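Local structure of amidase, hydantoinase/carbamoylase family (Burkholderia vietnamiensis, 5I4M) at residues 63-66 and 67-71; 28-31 and 32-36. The protein probably hydrolyses N-carbamoyl-L-amino acids, as a two-zinc enzyme of the peptidase M20 family. All blocks are in the same frame, centred on the assembly; numbering follows the deposited sequence.

Interaction 1: 63-66 and 67-71; sequences RDLI and VGWAK
Leu65 lies over one face of the Trp69 indole, an i to i+4 pair on an alpha-helix. Its CG stands 3.9 Å from the centroid of the six-membered ring and 21° off the ring normal, which meets the definition of a CH-pi contact. The branch point leads: Leu65 CG is 3.6 Å from Trp69 CZ2, with CD1 leaning toward the NE1 side and CD2 toward CH2. Two torsions bring the groups together: Leu65 CG is anti to its backbone N (chi1 177°), whereas Trp69 CG is anti to its carbonyl carbon (chi1 -71°), which swings the indole back toward the preceding turn. The same face also covers a carbonyl, Leu65 O lying 3.5 Å from Trp69 CG while accepting from Trp69 N at 3.0 Å, the backbone bond of the i to i+4 spacing. Ile66 reaches the ring less closely, its CG1 being 4.3 Å from Trp69 CE3. On another side of the helix, Val67 CG2 rests 3.3 Å from Arg63 O, the acceptor for Val67 N. Within helix 57-72, Arg63, Ile66, Val67 and Ala70 pack on strand 85-89, Ile66 and Trp69 meet helix 117-132, and Trp69 also reaches Ser35 and Val39 of helix 29-39.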
ATOM      1  N   ARG A  63      -0.680  29.386  -1.951  1.00  9.06           N
ATOM      2  CA  ARG A  63      -1.549  30.248  -2.748  1.00  8.32           C
ATOM      3  C   ARG A  63      -1.793  31.585  -2.059  1.00  8.80           C
ATOM      4  O   ARG A  63      -1.623  32.651  -2.668  1.00 11.38           O
ATOM      5  CB  ARG A  63      -2.884  29.547  -3.008  1.00 10.67           C
ATOM      6  CG  ARG A  63      -2.803  28.325  -3.905  1.00 10.79           C
ATOM      7  CD  ARG A  63      -4.025  27.418  -3.677  1.00 11.34           C
ATOM      8  NE  ARG A  63      -4.112  26.442  -4.755  1.00  9.28           N
ATOM      9  CZ  ARG A  63      -4.896  26.554  -5.825  1.00 11.74           C
ATOM     10  NH1 ARG A  63      -5.723  27.592  -5.958  1.00  8.54           N
ATOM     11  NH2 ARG A  63      -4.861  25.608  -6.759  1.00 11.31           N
ATOM     12  N   ASP A  64      -2.233  31.548  -0.794  1.00  9.27           N
ATOM     13  CA  ASP A  64      -2.504  32.788  -0.067  1.00 10.04           C
ATOM     14  C   ASP A  64      -1.288  33.705  -0.062  1.00 12.66           C
ATOM     15  O   ASP A  64      -1.407  34.925  -0.249  1.00 11.93           O
ATOM     16  CB  ASP A  64      -2.909  32.488   1.379  1.00 10.81           C
ATOM     17  CG  ASP A  64      -4.269  31.823   1.509  1.00 15.60           C
ATOM     18  OD1 ASP A  64      -5.028  31.728   0.519  1.00 14.30           O
ATOM     19  OD2 ASP A  64      -4.590  31.410   2.648  1.00 13.56           O
ATOM     20  N   LEU A  65      -0.111  33.136   0.182  1.00  9.84           N
ATOM     21  CA  LEU A  65       1.095  33.941   0.322  1.00 10.23           C
ATOM     22  C   LEU A  65       1.432  34.633  -0.988  1.00 11.98           C
ATOM     23  O   LEU A  65       1.692  35.844  -1.024  1.00 11.07           O
ATOM     24  CB  LEU A  65       2.252  33.057   0.780  1.00 10.15           C
ATOM     25  CG  LEU A  65       3.626  33.727   0.920  1.00 14.11           C
ATOM     26  CD1 LEU A  65       3.629  34.786   2.013  1.00 11.39           C
ATOM     27  CD2 LEU A  65       4.696  32.683   1.202  1.00 14.12           C
ATOM     28  N   ILE A  66       1.384  33.877  -2.082  1.00 10.46           N
ATOM     29  CA  ILE A  66       1.744  34.412  -3.389  1.00 11.21           C
ATOM     30  C   ILE A  66       0.707  35.424  -3.861  1.00 11.35           C
ATOM     31  O   ILE A  66       1.059  36.479  -4.403  1.00 14.88           O
ATOM     32  CB  ILE A  66       1.932  33.247  -4.375  1.00  8.39           C
ATOM     33  CG1 ILE A  66       3.099  32.373  -3.892  1.00  8.13           C
ATOM     34  CG2 ILE A  66       2.174  33.763  -5.793  1.00  8.78           C
ATOM     35  CD1 ILE A  66       3.166  30.994  -4.526  1.00 10.58           C
ATOM     36  N   VAL A  67      -0.582  35.135  -3.652  1.00  9.63           N
ATOM     37  CA  VAL A  67      -1.622  36.119  -3.963  1.00 10.24           C
ATOM     38  C   VAL A  67      -1.358  37.432  -3.233  1.00 12.67           C
ATOM     39  O   VAL A  67      -1.484  38.519  -3.815  1.00 12.08           O
ATOM     40  CB  VAL A  67      -3.015  35.550  -3.630  1.00 10.35           C
ATOM     41  CG1 VAL A  67      -4.051  36.660  -3.542  1.00 15.16           C
ATOM     42  CG2 VAL A  67      -3.413  34.516  -4.685  1.00  9.74           C
ATOM     43  N   GLY A  68      -0.983  37.360  -1.954  1.00 11.26           N
ATOM     44  CA  GLY A  68      -0.660  38.582  -1.225  1.00 12.10           C
ATOM     45  C   GLY A  68       0.500  39.345  -1.841  1.00 17.70           C
ATOM     46  O   GLY A  68       0.455  40.576  -1.963  1.00 12.92           O
ATOM     47  N   TRP A  69       1.555  38.627  -2.238  1.00 14.40           N
ATOM     48  CA  TRP A  69       2.687  39.272  -2.895  1.00 11.61           C
ATOM     49  C   TRP A  69       2.269  39.905  -4.213  1.00 15.12           C
ATOM     50  O   TRP A  69       2.695  41.019  -4.543  1.00 14.79           O
ATOM     51  CB  TRP A  69       3.799  38.255  -3.151  1.00 11.42           C
ATOM     52  CG  TRP A  69       4.520  37.780  -1.927  1.00 12.08           C
ATOM     53  CD1 TRP A  69       4.521  38.362  -0.689  1.00 14.76           C
ATOM     54  CD2 TRP A  69       5.327  36.596  -1.819  1.00 10.41           C
ATOM     55  NE1 TRP A  69       5.296  37.624   0.178  1.00 11.55           N
ATOM     56  CE2 TRP A  69       5.805  36.539  -0.494  1.00 14.73           C
ATOM     57  CE3 TRP A  69       5.704  35.593  -2.716  1.00 11.21           C
ATOM     58  CZ2 TRP A  69       6.639  35.517  -0.048  1.00 10.57           C
ATOM     59  CZ3 TRP A  69       6.531  34.582  -2.275  1.00 12.97           C
ATOM     60  CH2 TRP A  69       6.990  34.552  -0.948  1.00 11.17           C
ATOM     61  N   ALA A  70       1.454  39.197  -4.996  1.00 11.26           N
ATOM     62  CA  ALA A  70       1.044  39.743  -6.284  1.00 12.97           C
ATOM     63  C   ALA A  70       0.231  41.012  -6.102  1.00 15.25           C
ATOM     64  O   ALA A  70       0.407  41.981  -6.848  1.00 15.01           O
ATOM     65  CB  ALA A  70       0.241  38.707  -7.068  1.00 13.17           C
ATOM     66  N   LYS A  71      -0.681  41.024  -5.123  1.00 12.75           N
ATOM     67  CA  LYS A  71      -1.463  42.233  -4.891  1.00 13.81           C
ATOM     68  C   LYS A  71      -0.558  43.385  -4.488  1.00 14.52           C
ATOM     69  O   LYS A  71      -0.763  44.529  -4.918  1.00 15.39           O
ATOM     70  CB  LYS A  71      -2.529  41.986  -3.826  1.00 16.65           C
ATOM     71  CG  LYS A  71      -3.734  41.207  -4.340  1.00 13.81           C
ATOM     72  CD  LYS A  71      -4.735  40.923  -3.234  1.00 21.39           C
ATOM     73  CE  LYS A  71      -5.898  40.092  -3.746  1.00 23.70           C
ATOM     74  NZ  LYS A  71      -6.759  39.636  -2.623  1.00 27.45           N
TER

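Interaction 2: 28-31 and 32-36; sequences DGRR and LWDSL
Leu32, Arg31 and Arg30 bury the most surface where the first turn of helix 29-39 meets the second. Leu32 N donates to Asp28 O at 3.1 Å, and Leu32 CB sits 3.7 Å from Gly29 O before the side chain leads off to Ile414 and Ala418 of helix 411-429. The chain of Arg31 bends at chi3 (61°), and one face of its guanidinium lies over Asp28 CB, which stands about 3.4 Å from the guanidinium plane, off centre toward its rim. The polar end is held from outside, by salt bridges to Glu125 and Asp132 of helix 117-132. Asp28 is the N-cap of the helix: its OD1 accepts from Arg31 N at 3.0 Å, the N-H meeting it from above the carboxylate plane, and Glu125 also accepts from Asp28 N, so one acidic residue ties both the cap and Arg31 to the neighbouring helix. Arg30 approaches Asp34 through its aliphatic part, with CG 3.4 Å from Asp34 OD2. The charged groups stay apart, Arg30 NE being 4.6 Å from Asp34 OD2 with the guanidinium and carboxylate planes 36° apart, so any attraction acts without direct contact. Further along, Ser35 OG donates to Leu32 O at 2.6 Å, and that carbonyl also accepts from Leu36 N.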
ATOM      1  N   ASP A  28      15.760  40.658 -10.662  1.00 13.96           N
ATOM      2  CA  ASP A  28      16.478  40.697  -9.389  1.00 17.49           C
ATOM      3  C   ASP A  28      16.644  39.245  -8.953  1.00 17.02           C
ATOM      4  O   ASP A  28      15.723  38.647  -8.397  1.00 15.50           O
ATOM      5  CB  ASP A  28      15.691  41.523  -8.374  1.00 20.27           C
ATOM      6  CG  ASP A  28      16.421  41.707  -7.048  1.00 21.96           C
ATOM      7  OD1 ASP A  28      17.234  40.840  -6.657  1.00 17.89           O
ATOM      8  OD2 ASP A  28      16.154  42.733  -6.384  1.00 22.44           O
ATOM      9  N   GLY A  29      17.818  38.667  -9.225  1.00 15.62           N
ATOM     10  CA  GLY A  29      17.996  37.239  -8.996  1.00 15.60           C
ATOM     11  C   GLY A  29      17.908  36.846  -7.531  1.00 15.88           C
ATOM     12  O   GLY A  29      17.399  35.774  -7.196  1.00 16.63           O
ATOM     13  N   ARG A  30      18.421  37.694  -6.639  1.00 14.03           N
ATOM     14  CA  ARG A  30      18.347  37.378  -5.218  1.00 13.71           C
ATOM     15  C   ARG A  30      16.915  37.451  -4.716  1.00 16.67           C
ATOM     16  O   ARG A  30      16.486  36.603  -3.924  1.00 18.32           O
ATOM     17  CB  ARG A  30      19.241  38.323  -4.412  1.00 24.15           C
ATOM     18  CG  ARG A  30      19.190  38.033  -2.917  1.00 31.71           C
ATOM     19  CD  ARG A  30      20.075  38.965  -2.107  1.00 40.63           C
ATOM     20  NE  ARG A  30      19.715  40.368  -2.288  1.00 48.58           N
ATOM     21  CZ  ARG A  30      20.293  41.373  -1.636  1.00 52.70           C
ATOM     22  NH1 ARG A  30      21.253  41.124  -0.751  1.00 53.19           N
ATOM     23  NH2 ARG A  30      19.914  42.624  -1.863  1.00 53.59           N
ATOM     24  N   ARG A  31      16.158  38.453  -5.166  1.00 15.14           N
ATOM     25  CA  ARG A  31      14.757  38.543  -4.777  1.00 13.74           C
ATOM     26  C   ARG A  31      13.999  37.285  -5.177  1.00 14.54           C
ATOM     27  O   ARG A  31      13.218  36.745  -4.387  1.00 14.74           O
ATOM     28  CB  ARG A  31      14.120  39.779  -5.403  1.00 16.08           C
ATOM     29  CG  ARG A  31      12.667  39.990  -5.005  1.00 12.71           C
ATOM     30  CD  ARG A  31      12.188  41.357  -5.480  1.00 15.72           C
ATOM     31  NE  ARG A  31      12.253  41.484  -6.934  1.00 15.81           N
ATOM     32  CZ  ARG A  31      12.178  42.642  -7.580  1.00 14.58           C
ATOM     33  NH1 ARG A  31      12.049  43.769  -6.890  1.00 16.94           N
ATOM     34  NH2 ARG A  31      12.247  42.681  -8.908  1.00 18.52           N
ATOM     35  N   LEU A  32      14.235  36.792  -6.399  1.00 12.05           N
ATOM     36  CA  LEU A  32      13.584  35.570  -6.855  1.00 10.70           C
ATOM     37  C   LEU A  32      14.035  34.363  -6.032  1.00 11.58           C
ATOM     38  O   LEU A  32      13.209  33.572  -5.566  1.00 10.33           O
ATOM     39  CB  LEU A  32      13.883  35.356  -8.341  1.00 10.64           C
ATOM     40  CG  LEU A  32      13.417  34.021  -8.934  1.00  9.96           C
ATOM     41  CD1 LEU A  32      11.942  33.800  -8.718  1.00 12.43           C
ATOM     42  CD2 LEU A  32      13.747  33.998 -10.432  1.00 12.77           C
ATOM     43  N   TRP A  33      15.349  34.204  -5.852  1.00 12.46           N
ATOM     44  CA  TRP A  33      15.869  33.092  -5.062  1.00 15.22           C
ATOM     45  C   TRP A  33      15.298  33.099  -3.651  1.00 16.78           C
ATOM     46  O   TRP A  33      14.865  32.057  -3.141  1.00 11.27           O
ATOM     47  CB  TRP A  33      17.395  33.145  -5.009  1.00 15.26           C
ATOM     48  CG  TRP A  33      17.977  32.004  -4.220  1.00 16.43           C
ATOM     49  CD1 TRP A  33      18.300  32.000  -2.887  1.00 19.97           C
ATOM     50  CD2 TRP A  33      18.280  30.694  -4.708  1.00 16.42           C
ATOM     51  NE1 TRP A  33      18.792  30.765  -2.521  1.00 14.93           N
ATOM     52  CE2 TRP A  33      18.781  29.945  -3.620  1.00 17.01           C
ATOM     53  CE3 TRP A  33      18.167  30.074  -5.961  1.00 15.14           C
ATOM     54  CZ2 TRP A  33      19.193  28.620  -3.754  1.00 15.15           C
ATOM     55  CZ3 TRP A  33      18.570  28.756  -6.087  1.00 11.35           C
ATOM     56  CH2 TRP A  33      19.075  28.042  -4.994  1.00 13.61           C
ATOM     57  N   ASP A  34      15.296  34.265  -2.996  1.00 14.72           N
ATOM     58  CA  ASP A  34      14.753  34.334  -1.642  1.00 13.40           C
ATOM     59  C   ASP A  34      13.270  33.994  -1.618  1.00 14.86           C
ATOM     60  O   ASP A  34      12.787  33.386  -0.657  1.00 12.88           O
ATOM     61  CB  ASP A  34      14.994  35.718  -1.034  1.00 13.89           C
ATOM     62  CG  ASP A  34      16.466  36.001  -0.793  1.00 22.11           C
ATOM     63  OD1 ASP A  34      17.264  35.042  -0.824  1.00 22.24           O
ATOM     64  OD2 ASP A  34      16.819  37.179  -0.565  1.00 23.35           O
ATOM     65  N   SER A  35      12.528  34.361  -2.665  1.00 14.37           N
ATOM     66  CA  SER A  35      11.125  33.981  -2.681  1.00 10.60           C
ATOM     67  C   SER A  35      10.976  32.469  -2.793  1.00 13.79           C
ATOM     68  O   SER A  35      10.067  31.895  -2.181  1.00 10.01           O
ATOM     69  CB  SER A  35      10.377  34.705  -3.806  1.00 11.11           C
ATOM     70  OG  SER A  35      10.677  34.182  -5.087  1.00 11.97           O
ATOM     71  N   LEU A  36      11.883  31.806  -3.525  1.00  9.63           N
ATOM     72  CA  LEU A  36      11.857  30.347  -3.588  1.00 11.02           C
ATOM     73  C   LEU A  36      12.176  29.733  -2.230  1.00 11.57           C
ATOM     74  O   LEU A  36      11.514  28.784  -1.801  1.00 10.09           O
ATOM     75  CB  LEU A  36      12.838  29.842  -4.646  1.00  9.01           C
ATOM     76  CG  LEU A  36      12.296  29.960  -6.070  1.00  9.46           C
ATOM     77  CD1 LEU A  36      13.426  29.975  -7.110  1.00 12.33           C
ATOM     78  CD2 LEU A  36      11.333  28.817  -6.375  1.00 10.91           C
TER

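How the interactions relate
Interactions 1 and 2 lie on consecutive helices, 29-39 (interaction 2) coming before 57-72 (interaction 1). Their centres are about 15 Å apart, yet they touch: Trp69 CZ3 is 4.1 Å from Ser35 CB, an apolar approach. Helix 117-132 is a shared neighbour, since Leu121 meets both Trp69 and Ser35, while Arg128 forms a cation-pi pair with Trp69 and touches Arg31. Relative to the active site they differ. The side chain of Arg63 in interaction 1 is about 8 Å from that of the zinc ligand His104 and about 13 Å from a bound zinc ion, whereas interaction 2 has no zinc- or phosphoglycerate-binding residue close to it.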